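Local coordinates for protein metallo-beta-lactamase FIM-1 (Pseudomonas aeruginosa, PDB 6V3Q) that probably hydrolyses the ring of beta-lactam antibiotics to substituted beta-amino acids with the help of bound zinc, as a class B metallo-beta-lactamase, at residues A[13-18]-A[201-206]; A[38-43]-A[60-65]; A[77-82]-A[91-96]; A[85-90]-A[105-110]; A[99-104]-A[131-136]. All coordinates share one frame; numbering follows the deposited sequence.

Interaction 1: A[13-18]-A[201-206]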
# COMPACT_ATOMS: atom_id res chain seq x y z
N THR A 13 -19.18 5.01 1.95
CA THR A 13 -19.40 6.40 1.57
C THR A 13 -20.60 6.50 0.65
O THR A 13 -20.76 5.70 -0.28
CB THR A 13 -18.17 6.99 0.87
OG1 THR A 13 -17.91 6.26 -0.33
CG2 THR A 13 -16.95 6.93 1.78
N ALA A 14 -21.45 7.50 0.90
CA ALA A 14 -22.60 7.74 0.05
C ALA A 14 -22.16 8.38 -1.26
O ALA A 14 -21.45 9.39 -1.26
CB ALA A 14 -23.62 8.63 0.76
N ILE A 15 -22.56 7.77 -2.38
CA ILE A 15 -22.19 8.24 -3.71
C ILE A 15 -23.30 9.14 -4.23
O ILE A 15 -23.07 10.31 -4.55
CB ILE A 15 -21.93 7.06 -4.66
CG1 ILE A 15 -20.70 6.28 -4.21
CG2 ILE A 15 -21.76 7.56 -6.09
CD1 ILE A 15 -19.42 7.09 -4.24
N THR A 16 -24.50 8.59 -4.33
CA THR A 16 -25.72 9.36 -4.57
C THR A 16 -26.83 8.71 -3.74
O THR A 16 -26.58 7.80 -2.94
CB THR A 16 -26.05 9.43 -6.06
OG1 THR A 16 -27.11 10.38 -6.27
CG2 THR A 16 -26.49 8.07 -6.58
N GLN A 17 -28.06 9.18 -3.93
CA GLN A 17 -29.18 8.62 -3.18
C GLN A 17 -29.39 7.16 -3.56
O GLN A 17 -29.64 6.84 -4.72
CB GLN A 17 -30.45 9.43 -3.45
CG GLN A 17 -31.58 9.16 -2.45
CD GLN A 17 -32.40 7.94 -2.80
OE1 GLN A 17 -32.74 7.71 -3.96
NE2 GLN A 17 -32.73 7.14 -1.79
N GLY A 18 -29.28 6.28 -2.57
CA GLY A 18 -29.49 4.86 -2.78
C GLY A 18 -28.29 4.10 -3.31
O GLY A 18 -28.43 2.92 -3.65
N GLN A 201 -20.32 10.00 -13.61
CA GLN A 201 -19.63 9.52 -12.42
C GLN A 201 -19.10 8.12 -12.70
O GLN A 201 -19.88 7.17 -12.82
CB GLN A 201 -20.57 9.53 -11.21
CG GLN A 201 -21.01 10.93 -10.79
CD GLN A 201 -22.08 10.92 -9.72
OE1 GLN A 201 -23.24 10.61 -10.00
NE2 GLN A 201 -21.71 11.28 -8.50
N ILE A 202 -17.78 8.00 -12.79
CA ILE A 202 -17.11 6.76 -13.16
C ILE A 202 -16.30 6.29 -11.95
O ILE A 202 -15.48 7.05 -11.42
CB ILE A 202 -16.20 6.95 -14.39
CG1 ILE A 202 -16.97 7.64 -15.51
CG2 ILE A 202 -15.66 5.62 -14.86
CD1 ILE A 202 -18.21 6.90 -15.96
N ILE A 203 -16.53 5.05 -11.54
CA ILE A 203 -15.92 4.50 -10.34
C ILE A 203 -14.95 3.39 -10.75
O ILE A 203 -15.39 2.34 -11.25
CB ILE A 203 -16.98 3.97 -9.36
CG1 ILE A 203 -17.96 5.08 -8.98
CG2 ILE A 203 -16.32 3.38 -8.12
CD1 ILE A 203 -19.07 4.63 -8.05
N PRO A 204 -13.65 3.57 -10.56
CA PRO A 204 -12.70 2.47 -10.77
C PRO A 204 -12.62 1.61 -9.51
O PRO A 204 -13.26 1.88 -8.49
CB PRO A 204 -11.39 3.20 -11.05
CG PRO A 204 -11.50 4.44 -10.22
CD PRO A 204 -12.97 4.82 -10.20
N SER A 205 -11.80 0.56 -9.58
CA SER A 205 -11.66 -0.33 -8.44
C SER A 205 -10.78 0.27 -7.35
O SER A 205 -10.97 -0.04 -6.17
CB SER A 205 -11.08 -1.67 -8.88
OG SER A 205 -12.11 -2.51 -9.38
N HIS A 206 -9.82 1.12 -7.72
CA HIS A 206 -8.89 1.72 -6.78
C HIS A 206 -9.00 3.24 -6.82
O HIS A 206 -9.09 3.83 -7.90
CB HIS A 206 -7.46 1.29 -7.08
CG HIS A 206 -7.30 -0.18 -7.26
ND1 HIS A 206 -7.77 -1.10 -6.35
CD2 HIS A 206 -6.74 -0.90 -8.26
CE1 HIS A 206 -7.49 -2.32 -6.77
NE2 HIS A 206 -6.87 -2.23 -7.93

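Interaction 2: A[38-43]-A[60-65]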
# COMPACT_ATOMS: atom_id res chain seq x y z
N GLY A 38 -16.24 -1.24 -3.98
CA GLY A 38 -17.41 -1.95 -4.44
C GLY A 38 -18.64 -1.08 -4.23
O GLY A 38 -18.51 0.05 -3.75
N LEU A 39 -19.82 -1.57 -4.57
CA LEU A 39 -21.04 -0.80 -4.42
C LEU A 39 -22.06 -1.58 -3.61
O LEU A 39 -22.11 -2.81 -3.65
CB LEU A 39 -21.66 -0.41 -5.77
CG LEU A 39 -20.95 0.60 -6.67
CD1 LEU A 39 -21.71 0.75 -7.99
CD2 LEU A 39 -20.80 1.95 -5.99
N ILE A 40 -22.88 -0.84 -2.86
CA ILE A 40 -24.13 -1.34 -2.30
C ILE A 40 -25.24 -0.46 -2.85
O ILE A 40 -25.24 0.76 -2.64
CB ILE A 40 -24.12 -1.34 -0.76
CG1 ILE A 40 -22.95 -2.16 -0.23
CG2 ILE A 40 -25.44 -1.89 -0.23
CD1 ILE A 40 -21.96 -1.37 0.59
N VAL A 41 -26.19 -1.08 -3.55
CA VAL A 41 -27.26 -0.36 -4.24
C VAL A 41 -28.58 -0.75 -3.59
O VAL A 41 -28.95 -1.93 -3.59
CB VAL A 41 -27.28 -0.66 -5.74
CG1 VAL A 41 -28.43 0.09 -6.40
CG2 VAL A 41 -25.95 -0.28 -6.37
N GLU A 42 -29.28 0.25 -3.05
CA GLU A 42 -30.57 0.01 -2.43
C GLU A 42 -31.60 -0.39 -3.47
O GLU A 42 -31.60 0.09 -4.61
CB GLU A 42 -31.04 1.27 -1.69
CG GLU A 42 -30.07 1.76 -0.63
CD GLU A 42 -30.54 3.04 0.02
OE1 GLU A 42 -31.75 3.33 -0.02
OE2 GLU A 42 -29.69 3.77 0.57
N LYS A 43 -32.50 -1.30 -3.07
CA LYS A 43 -33.58 -1.77 -3.95
C LYS A 43 -34.76 -2.12 -3.05
O LYS A 43 -34.87 -3.24 -2.54
CB LYS A 43 -33.14 -2.95 -4.80
CG LYS A 43 -34.24 -3.59 -5.62
CD LYS A 43 -33.65 -4.38 -6.78
CE LYS A 43 -34.58 -5.47 -7.27
NZ LYS A 43 -34.29 -6.78 -6.62
N ALA A 60 -17.93 -9.90 5.55
CA ALA A 60 -18.91 -10.04 6.63
C ALA A 60 -19.25 -8.69 7.24
O ALA A 60 -20.38 -8.49 7.69
CB ALA A 60 -18.38 -11.00 7.69
N GLN A 61 -18.29 -7.77 7.28
CA GLN A 61 -18.58 -6.41 7.74
C GLN A 61 -19.62 -5.74 6.85
O GLN A 61 -20.53 -5.07 7.34
CB GLN A 61 -17.30 -5.58 7.77
CG GLN A 61 -16.32 -5.96 8.86
CD GLN A 61 -15.01 -5.21 8.75
OE1 GLN A 61 -15.00 -3.98 8.65
NE2 GLN A 61 -13.90 -5.94 8.76
N ILE A 62 -19.50 -5.92 5.53
CA ILE A 62 -20.43 -5.30 4.60
C ILE A 62 -21.83 -5.85 4.81
O ILE A 62 -22.82 -5.09 4.82
CB ILE A 62 -19.95 -5.51 3.15
CG1 ILE A 62 -18.55 -4.92 2.95
CG2 ILE A 62 -20.94 -4.90 2.16
CD1 ILE A 62 -17.95 -5.23 1.60
N ILE A 63 -21.95 -7.16 4.99
CA ILE A 63 -23.25 -7.78 5.26
C ILE A 63 -23.85 -7.20 6.53
O ILE A 63 -25.02 -6.82 6.57
CB ILE A 63 -23.10 -9.31 5.36
CG1 ILE A 63 -22.72 -9.91 4.01
CG2 ILE A 63 -24.37 -9.94 5.91
CD1 ILE A 63 -22.31 -11.36 4.09
N GLU A 64 -23.05 -7.13 7.59
CA GLU A 64 -23.55 -6.64 8.87
C GLU A 64 -23.92 -5.17 8.80
O GLU A 64 -24.93 -4.75 9.38
CB GLU A 64 -22.51 -6.89 9.97
CG GLU A 64 -23.07 -7.46 11.26
CD GLU A 64 -23.66 -8.86 11.09
OE1 GLU A 64 -24.33 -9.33 12.03
OE2 GLU A 64 -23.46 -9.49 10.03
N TRP A 65 -23.13 -4.37 8.09
CA TRP A 65 -23.44 -2.95 7.93
C TRP A 65 -24.75 -2.76 7.17
O TRP A 65 -25.53 -1.85 7.48
CB TRP A 65 -22.29 -2.24 7.22
CG TRP A 65 -22.60 -0.83 6.83
CD1 TRP A 65 -22.39 0.29 7.58
CD2 TRP A 65 -23.17 -0.39 5.59
NE1 TRP A 65 -22.79 1.41 6.88
CE2 TRP A 65 -23.27 1.02 5.66
CE3 TRP A 65 -23.60 -1.04 4.43
CZ2 TRP A 65 -23.79 1.78 4.62
CZ3 TRP A 65 -24.11 -0.28 3.40
CH2 TRP A 65 -24.20 1.11 3.50

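Interaction 3: A[77-82]-A[91-96]. With ZN (zinc ion), chain C.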
# COMPACT_ATOMS: atom_id res chain seq x y z
N ALA A 77 -25.97 -10.34 -5.09
CA ALA A 77 -24.60 -9.91 -5.27
C ALA A 77 -24.13 -10.30 -6.67
O ALA A 77 -24.49 -11.36 -7.19
CB ALA A 77 -23.68 -10.51 -4.21
N VAL A 78 -23.32 -9.43 -7.26
CA VAL A 78 -22.68 -9.68 -8.55
C VAL A 78 -21.23 -9.25 -8.45
O VAL A 78 -20.88 -8.33 -7.69
CB VAL A 78 -23.41 -8.94 -9.70
CG1 VAL A 78 -23.34 -7.43 -9.50
CG2 VAL A 78 -22.84 -9.35 -11.05
N PHE A 79 -20.37 -9.93 -9.19
CA PHE A 79 -18.94 -9.68 -9.15
C PHE A 79 -18.42 -9.45 -10.56
O PHE A 79 -18.90 -10.06 -11.52
CB PHE A 79 -18.21 -10.86 -8.49
CG PHE A 79 -19.00 -11.52 -7.40
CD1 PHE A 79 -19.16 -10.91 -6.17
CD2 PHE A 79 -19.61 -12.75 -7.62
CE1 PHE A 79 -19.90 -11.51 -5.17
CE2 PHE A 79 -20.35 -13.36 -6.62
CZ PHE A 79 -20.49 -12.73 -5.39
N THR A 80 -17.44 -8.55 -10.68
CA THR A 80 -17.02 -8.07 -11.99
C THR A 80 -15.93 -8.92 -12.64
O THR A 80 -15.81 -8.91 -13.87
CB THR A 80 -16.55 -6.61 -11.88
OG1 THR A 80 -15.49 -6.51 -10.92
CG2 THR A 80 -17.71 -5.73 -11.44
N HIS A 81 -15.13 -9.66 -11.86
CA HIS A 81 -14.22 -10.66 -12.42
C HIS A 81 -13.70 -11.52 -11.28
O HIS A 81 -13.95 -11.26 -10.10
CB HIS A 81 -13.08 -10.03 -13.22
CG HIS A 81 -12.10 -9.26 -12.39
ND1 HIS A 81 -12.38 -8.02 -11.85
CD2 HIS A 81 -10.82 -9.54 -12.03
CE1 HIS A 81 -11.33 -7.58 -11.18
NE2 HIS A 81 -10.37 -8.49 -11.27
N ALA A 82 -12.97 -12.57 -11.65
CA ALA A 82 -12.57 -13.62 -10.71
C ALA A 82 -11.14 -13.38 -10.22
O ALA A 82 -10.21 -14.13 -10.50
CB ALA A 82 -12.72 -14.99 -11.36
N ALA A 91 -17.82 -16.89 -0.45
CA ALA A 91 -18.30 -17.93 0.46
C ALA A 91 -19.11 -17.35 1.61
O ALA A 91 -20.12 -17.93 2.02
CB ALA A 91 -17.12 -18.74 0.99
N ALA A 92 -18.69 -16.19 2.13
CA ALA A 92 -19.44 -15.56 3.22
C ALA A 92 -20.83 -15.14 2.76
O ALA A 92 -21.78 -15.15 3.56
CB ALA A 92 -18.66 -14.37 3.76
N LEU A 93 -20.98 -14.76 1.49
CA LEU A 93 -22.29 -14.39 0.97
C LEU A 93 -23.17 -15.62 0.81
O LEU A 93 -24.33 -15.63 1.24
CB LEU A 93 -22.13 -13.65 -0.35
CG LEU A 93 -21.31 -12.36 -0.32
CD1 LEU A 93 -21.00 -11.88 -1.72
CD2 LEU A 93 -22.03 -11.29 0.46
N ARG A 94 -22.64 -16.68 0.19
CA ARG A 94 -23.44 -17.88 -0.04
C ARG A 94 -23.79 -18.58 1.27
O ARG A 94 -24.81 -19.28 1.34
CB ARG A 94 -22.69 -18.83 -0.98
CG ARG A 94 -22.34 -18.21 -2.32
CD ARG A 94 -21.70 -19.21 -3.27
NE ARG A 94 -22.63 -20.25 -3.68
CZ ARG A 94 -22.35 -21.19 -4.57
NH1 ARG A 94 -21.16 -21.22 -5.16
NH2 ARG A 94 -23.27 -22.10 -4.89
N GLN A 95 -22.97 -18.41 2.30
CA GLN A 95 -23.33 -18.91 3.63
C GLN A 95 -24.56 -18.19 4.16
O GLN A 95 -25.43 -18.81 4.79
CB GLN A 95 -22.15 -18.75 4.59
CG GLN A 95 -22.55 -18.56 6.05
CD GLN A 95 -21.36 -18.33 6.96
OE1 GLN A 95 -20.31 -17.84 6.52
NE2 GLN A 95 -21.51 -18.69 8.22
N GLN A 96 -24.65 -16.88 3.93
CA GLN A 96 -25.76 -16.06 4.39
C GLN A 96 -26.99 -16.15 3.49
O GLN A 96 -27.96 -15.43 3.73
CB GLN A 96 -25.31 -14.60 4.51
CG GLN A 96 -24.36 -14.33 5.66
CD GLN A 96 -25.07 -14.28 7.00
OE1 GLN A 96 -25.77 -13.31 7.31
NE2 GLN A 96 -24.89 -15.32 7.81
ZN ZN C . -8.19 -8.15 -11.07

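Interaction 4: A[85-90]-A[105-110]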
# COMPACT_ATOMS: atom_id res chain seq x y z
N ASP A 85 -9.93 -9.48 -5.01
CA ASP A 85 -10.52 -8.23 -4.56
C ASP A 85 -11.98 -8.08 -4.98
O ASP A 85 -12.66 -7.18 -4.48
CB ASP A 85 -9.71 -7.03 -5.06
CG ASP A 85 -9.49 -7.06 -6.55
OD1 ASP A 85 -9.41 -8.16 -7.13
OD2 ASP A 85 -9.38 -5.97 -7.15
N LYS A 86 -12.46 -8.95 -5.86
CA LYS A 86 -13.85 -8.94 -6.30
C LYS A 86 -14.65 -10.14 -5.82
O LYS A 86 -15.83 -9.99 -5.51
CB LYS A 86 -13.93 -8.87 -7.83
CG LYS A 86 -13.20 -7.70 -8.42
CD LYS A 86 -13.46 -6.45 -7.62
CE LYS A 86 -12.74 -5.27 -8.22
NZ LYS A 86 -12.94 -4.02 -7.43
N MET A 87 -14.03 -11.32 -5.75
CA MET A 87 -14.72 -12.53 -5.32
C MET A 87 -14.07 -13.15 -4.09
O MET A 87 -14.28 -14.34 -3.82
CB MET A 87 -14.76 -13.55 -6.46
CG MET A 87 -15.48 -13.05 -7.70
SD MET A 87 -15.70 -14.33 -8.95
CE MET A 87 -16.83 -15.44 -8.10
N GLY A 88 -13.29 -12.38 -3.33
CA GLY A 88 -12.59 -12.93 -2.19
C GLY A 88 -13.51 -13.41 -1.08
O GLY A 88 -13.14 -14.31 -0.31
N GLY A 89 -14.70 -12.82 -0.97
CA GLY A 89 -15.61 -13.17 0.11
C GLY A 89 -16.92 -13.75 -0.37
O GLY A 89 -17.96 -13.54 0.26
N VAL A 90 -16.88 -14.48 -1.49
CA VAL A 90 -18.10 -15.07 -2.05
C VAL A 90 -18.68 -16.10 -1.09
O VAL A 90 -19.91 -16.18 -0.92
CB VAL A 90 -17.80 -15.68 -3.43
CG1 VAL A 90 -18.95 -16.57 -3.88
CG2 VAL A 90 -17.57 -14.59 -4.45
N ASP A 105 -17.60 -17.16 -17.49
CA ASP A 105 -16.15 -17.31 -17.48
C ASP A 105 -15.57 -17.06 -16.09
O ASP A 105 -14.59 -17.70 -15.69
CB ASP A 105 -15.53 -16.36 -18.50
CG ASP A 105 -14.13 -16.78 -18.88
OD1 ASP A 105 -13.76 -17.94 -18.62
OD2 ASP A 105 -13.40 -15.94 -19.46
N SER A 106 -16.16 -16.12 -15.33
CA SER A 106 -15.66 -15.85 -13.99
C SER A 106 -15.90 -17.03 -13.06
O SER A 106 -15.08 -17.32 -12.18
CB SER A 106 -16.32 -14.58 -13.43
OG SER A 106 -15.93 -13.44 -14.17
N ASN A 107 -17.03 -17.73 -13.24
CA ASN A 107 -17.33 -18.88 -12.40
C ASN A 107 -16.47 -20.08 -12.75
O ASN A 107 -16.19 -20.92 -11.89
CB ASN A 107 -18.81 -19.23 -12.51
CG ASN A 107 -19.69 -18.30 -11.71
OD1 ASN A 107 -19.23 -17.67 -10.76
ND2 ASN A 107 -20.96 -18.19 -12.10
N ARG A 108 -16.03 -20.18 -14.01
CA ARG A 108 -15.22 -21.32 -14.42
C ARG A 108 -13.79 -21.22 -13.91
O ARG A 108 -13.19 -22.24 -13.54
CB ARG A 108 -15.23 -21.45 -15.95
CG ARG A 108 -16.57 -21.86 -16.54
CD ARG A 108 -16.42 -22.15 -18.01
NE ARG A 108 -15.83 -21.01 -18.72
CZ ARG A 108 -15.21 -21.10 -19.89
NH1 ARG A 108 -15.08 -22.27 -20.50
NH2 ARG A 108 -14.71 -20.01 -20.45
N MET A 109 -13.23 -20.02 -13.87
CA MET A 109 -11.84 -19.82 -13.49
C MET A 109 -11.67 -19.40 -12.03
O MET A 109 -10.54 -19.11 -11.61
CB MET A 109 -11.18 -18.78 -14.40
CG MET A 109 -11.68 -17.36 -14.20
SD MET A 109 -10.79 -16.16 -15.21
CE MET A 109 -11.23 -16.71 -16.86
N ALA A 110 -12.75 -19.36 -11.25
CA ALA A 110 -12.66 -19.03 -9.83
C ALA A 110 -12.00 -20.16 -9.03
O ALA A 110 -11.17 -19.87 -8.16
CB ALA A 110 -14.04 -18.70 -9.27

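Interaction 5: A[99-104]-A[131-136]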
# COMPACT_ATOMS: atom_id res chain seq x y z
N VAL A 99 -28.13 -14.41 -3.04
CA VAL A 99 -28.16 -14.88 -4.42
C VAL A 99 -27.01 -14.21 -5.16
O VAL A 99 -26.96 -12.98 -5.27
CB VAL A 99 -29.51 -14.57 -5.08
CG1 VAL A 99 -29.62 -15.30 -6.42
CG2 VAL A 99 -30.66 -14.94 -4.16
N THR A 100 -26.07 -15.02 -5.66
CA THR A 100 -24.83 -14.51 -6.23
C THR A 100 -24.78 -14.78 -7.73
O THR A 100 -25.18 -15.85 -8.19
CB THR A 100 -23.62 -15.14 -5.55
OG1 THR A 100 -23.63 -16.56 -5.77
CG2 THR A 100 -23.65 -14.86 -4.05
N TYR A 101 -24.29 -13.80 -8.48
CA TYR A 101 -24.16 -13.89 -9.93
C TYR A 101 -22.74 -13.53 -10.35
O TYR A 101 -22.07 -12.71 -9.70
CB TYR A 101 -25.14 -12.95 -10.65
CG TYR A 101 -26.61 -13.26 -10.45
CD1 TYR A 101 -27.32 -13.96 -11.42
CD2 TYR A 101 -27.28 -12.84 -9.31
CE1 TYR A 101 -28.67 -14.24 -11.25
CE2 TYR A 101 -28.62 -13.12 -9.13
CZ TYR A 101 -29.31 -13.81 -10.10
OH TYR A 101 -30.65 -14.09 -9.93
N ALA A 102 -22.30 -14.13 -11.45
CA ALA A 102 -21.05 -13.75 -12.08
C ALA A 102 -21.09 -14.22 -13.53
O ALA A 102 -21.91 -15.06 -13.90
CB ALA A 102 -19.84 -14.33 -11.35
N ALA A 103 -20.19 -13.66 -14.33
CA ALA A 103 -20.04 -14.12 -15.71
C ALA A 103 -19.67 -15.59 -15.73
O ALA A 103 -18.98 -16.08 -14.83
CB ALA A 103 -18.98 -13.30 -16.43
N ALA A 104 -20.15 -16.31 -16.75
CA ALA A 104 -19.87 -17.74 -16.84
C ALA A 104 -18.38 -18.01 -16.81
O ALA A 104 -17.91 -18.95 -16.15
CB ALA A 104 -20.50 -18.32 -18.11
N SER A 131 -30.63 -7.17 -17.34
CA SER A 131 -31.29 -6.43 -16.27
C SER A 131 -31.73 -7.33 -15.13
O SER A 131 -32.68 -7.00 -14.41
CB SER A 131 -32.49 -5.66 -16.83
OG SER A 131 -32.07 -4.56 -17.62
N VAL A 132 -31.04 -8.46 -14.93
CA VAL A 132 -31.42 -9.41 -13.88
C VAL A 132 -31.36 -8.77 -12.50
O VAL A 132 -32.06 -9.19 -11.58
CB VAL A 132 -30.52 -10.66 -13.97
CG1 VAL A 132 -29.06 -10.30 -13.71
CG2 VAL A 132 -31.00 -11.74 -13.00
N LEU A 133 -30.54 -7.73 -12.34
CA LEU A 133 -30.40 -7.00 -11.09
C LEU A 133 -30.80 -5.54 -11.27
O LEU A 133 -30.13 -4.63 -10.77
CB LEU A 133 -28.98 -7.11 -10.55
CG LEU A 133 -28.58 -8.49 -10.04
CD1 LEU A 133 -27.17 -8.46 -9.48
CD2 LEU A 133 -29.57 -8.97 -8.99
N HIS A 134 -31.90 -5.30 -11.98
CA HIS A 134 -32.40 -3.95 -12.18
C HIS A 134 -32.59 -3.26 -10.83
O HIS A 134 -33.09 -3.89 -9.88
CB HIS A 134 -33.72 -3.99 -12.96
CG HIS A 134 -34.16 -2.65 -13.47
ND1 HIS A 134 -34.99 -1.81 -12.76
CD2 HIS A 134 -33.89 -2.02 -14.64
CE1 HIS A 134 -35.21 -0.72 -13.46
NE2 HIS A 134 -34.56 -0.81 -14.60
N PRO A 135 -32.22 -1.98 -10.69
CA PRO A 135 -31.87 -1.03 -11.76
C PRO A 135 -30.43 -1.09 -12.28
O PRO A 135 -30.09 -0.27 -13.12
CB PRO A 135 -32.12 0.33 -11.10
CG PRO A 135 -32.01 0.08 -9.61
CD PRO A 135 -31.97 -1.40 -9.36
N LEU A 136 -29.61 -2.02 -11.80
CA LEU A 136 -28.29 -2.19 -12.39
C LEU A 136 -28.43 -2.68 -13.83
O LEU A 136 -29.29 -3.51 -14.13
CB LEU A 136 -27.44 -3.19 -11.59
CG LEU A 136 -27.26 -3.17 -10.08
CD1 LEU A 136 -26.16 -4.16 -9.67
CD2 LEU A 136 -26.95 -1.79 -9.53

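Interaction 1: A[13-18]-A[201-206]
Ile15 reaches across to Ile203 and Gln201. Its CB points toward the opposite strand but touches nothing there; the branches make the contact. CG2, the branch opposed to the backbone N (CG1 at chi1 -66°), leads the contact and lies 4.4 Å from Ile203 CD1. On its other flank the same methyl comes to 4.4 Å from Gln201 NE2, a loose touch by an amide nitrogen that also passes 4.3 Å from Ile15 O. Ile15 CG1 and CD1 stay almost as near, each about 4.5 Å from Ile203 CD1, and the side chain as a whole also packs on Met21 and Met209. Ile203 answers with an extended chain (chi2 178°) that carries its CD1 out to the Ile15 side chain. The two strands belong to different sheets: 11-16 edges the seven-stranded sheet and 201-203 edges the five-stranded one, so the contact bridges the central sandwich of the metallo-beta-lactamase fold at its margin. Ile15 and Thr16 form a classic beta bulge opposite Val19, and both point their CB atoms toward strand 201-203. Thr16 thereby rests on Ile159 of the neighbouring strand 159-161, against which Gln201 also packs.

Interaction 2: A[38-43]-A[60-65]
Ile40 carries the strand's whole side of this contact, pushing its CD1 methyl between Ile62 and Trp65, one helical turn apart. The aliphatic part is a meeting of branched side chains: Ile40 CD1 lies 4.0 Å from Ile62 CG2, and CG1 behind it is only slightly farther from the same methyl, at 4.2 Å. Ile62 CG2 is the branch set opposite its own backbone N, with CG1 at chi1 -58°, and Ile62 and Ile40 run at a slant to each other.

The aromatic part is closer. Ile40 CD1 approaches Trp65 CZ3 to 3.7 Å, and Ile40 CG2 reaches the same carbon at 4.2 Å, so two methyls of one residue gather round the far corner of the benzo ring, obliquely to the indole. Trp65 brings that corner over by holding CG away from its backbone N (chi1 171°). Beyond the pair, Phe12 stacks on the indole and Trp20 meets it edge to face, which hems the ring in among aromatic neighbours.

Backbone bonding stays within the helix, where Trp65 N donates to Gln61 O at 2.8 Å. Polar groups of the two segments look elsewhere: Glu42 OE2 bonds to Trp20 NE1, and Gln61 OE1 to Val10 N.

Ile62 also packs on Leu49 of the adjoining strand 46-50. Helix 56-68 thus lies against the outer face of the seven-stranded sheet, the helix-on-sheet layer of the alpha-beta/beta-alpha sandwich shared by metallo-beta-lactamases.

Interaction 3: A[77-82]-A[91-96]
Leu93 CD1 is the point where helix 90-95 meets segment 77-82: it fits against the edge of the Phe79 ring and the methyl of Ala77. The methyl lies in the plane of the ring, 3.6 Å from Phe79 CE1 and 3.8 Å from CZ, the two side chains arriving from opposite directions. Its third neighbour is Ala77 CB at 3.9 Å. Ala77 and Phe79 share this side because the chain alternates, and Val78 between them points away. Leu93 puts CG opposite its carbonyl carbon (chi1 -59°), which sends the isobutyl group off the helix toward the strand.

A second layer fixes these groups. Leu93 also packs on Thr59 and Ile63 of helix 56-68 and on Leu49 of strand 46-50, while Phe79 leans on Met87 and Thr52. All three touching residues are buried.

Farther along, the chain leaves the sheet for the metal. Thr80 N is held by Asp51 OD1 and Ala82 N by Asp148 OD2, two bonds that flank His81, whose NE2 binds the zinc ion at 2.2 Å. His83 and His145 complete the protein ligands of this single zinc. This packed segment therefore leads straight into the His-X-His-X-Asp motif, here His81, His83 and Asp85, within the crossover from strand 74-78 to strand 99-102, the hallmark of the metallo-beta-lactamase superfamily.

Interaction 4: A[85-90]-A[105-110]
Met87 lays its thioether end against segment 105-110, which begins as helix, and the apolar part of the contact is its CE methyl, 4.4 Å from Ala110 CB. The side chain runs out extended (chi2 -173°) and then bends at the sulfur (chi3 66°), which places CE beside Ala110 and Asn107. All four touching residues are buried.

Van der Waals touches with polar atoms come next. CE approaches Asn107 OD1 to 4.2 Å, and SD passes Ser106 O at 4.4 Å. The amide is held elsewhere: Asn107 OD1 accepts from Ala118 N and its ND2 donates to Asp121 OD1, an arrangement that fixes the amide's rotation from both ends.

Hydrogen bonds and charges lie to the sides. Ser106 OG bonds to Asp148 OD2. Arg108 NH2 bridges to Asp105 OD1 at 2.9 Å with a bent N-H...O angle of 139°, coming from above the carboxylate plane, while Asp105 OD2 pairs with Arg147. On the other segment a type I turn from Met87 to Val90 puts Gly89 at the N-cap of helix 90-95, and Lys86 NZ bonds to Ser205 OG.

The joint between the turn just after the HxHxD motif and segment 105-110 is thus made by undirected thioether packing, while directed bonds set the groups around it; Asp148, which also accepts from Ala82 N beside His81, probably links Ser106 to the second shell of the zinc site.

Interaction 5: A[99-104]-A[131-136]
Tyr101, on strand 99-102 of the seven-stranded sheet, meets Val132 and Leu133 of the loop that joins strands 129-130 and 137-139 of the five-stranded sheet, so the contact spans the two sheets of the metallo-beta-lactamase sandwich. Both aliphatic residues come to the same side of the phenol ring, each at a slant. Val132 serves the outer part: its CG2 lies 3.8 Å from Tyr101 CE1 and 3.9 Å from Tyr101 OH, near the hydroxyl-bearing end. Leu133 takes the opposite ortho-to-hydroxyl carbon, with CD2 at 4.3 Å from Tyr101 CE2. The two methyl groups therefore lie on one side of the ring, near CE1 and CE2.

The valine methyl gets there because CG2 is the branch turned away from the backbone N, with CG1 at chi1 63°. Tyr101 CG lies opposite its carbonyl carbon (chi1 -64°), which turns the ring toward the loop, and the His120 ring meets it at about 30° between planes. Leu133 is the buried member and sinks further in, packing on Trp76 and Val78 of strand 74-78 and on Ile48, whereas Val132 remains at the surface.

A type I turn from Ser131 to His134 presents the two consecutive side chains, tied by His134 N donating to Ser131 O at 3.1 Å. Past the cis peptide before Pro135 the loop folds back once more, with Leu136 N donating to Leu133 O at 2.9 Å.

Overall arrangement
From the N terminus, strand 11-16 opens the widest loop, which interaction 1 closes only at 201-206, joining the edges of the two sheets; the other four contacts all fall within it. Interaction 2 comes first, setting helix 56-68 on the seven-stranded sheet, and is complete before interaction 3 begins. Interactions 3 and 4 cross, since 85-90 lies between 77-82 and 91-96 while 105-110 follows them, their centres about 8 Å apart, near the zinc site. Interaction 4 likewise crosses interaction 5, whose strand 99-102 precedes 105-110 and whose loop 131-136 sends Leu133 and Leu136 inward. Ile63 against Leu93 links interactions 2 and 3, and Ala77 with Tyr101 links 3 and 5.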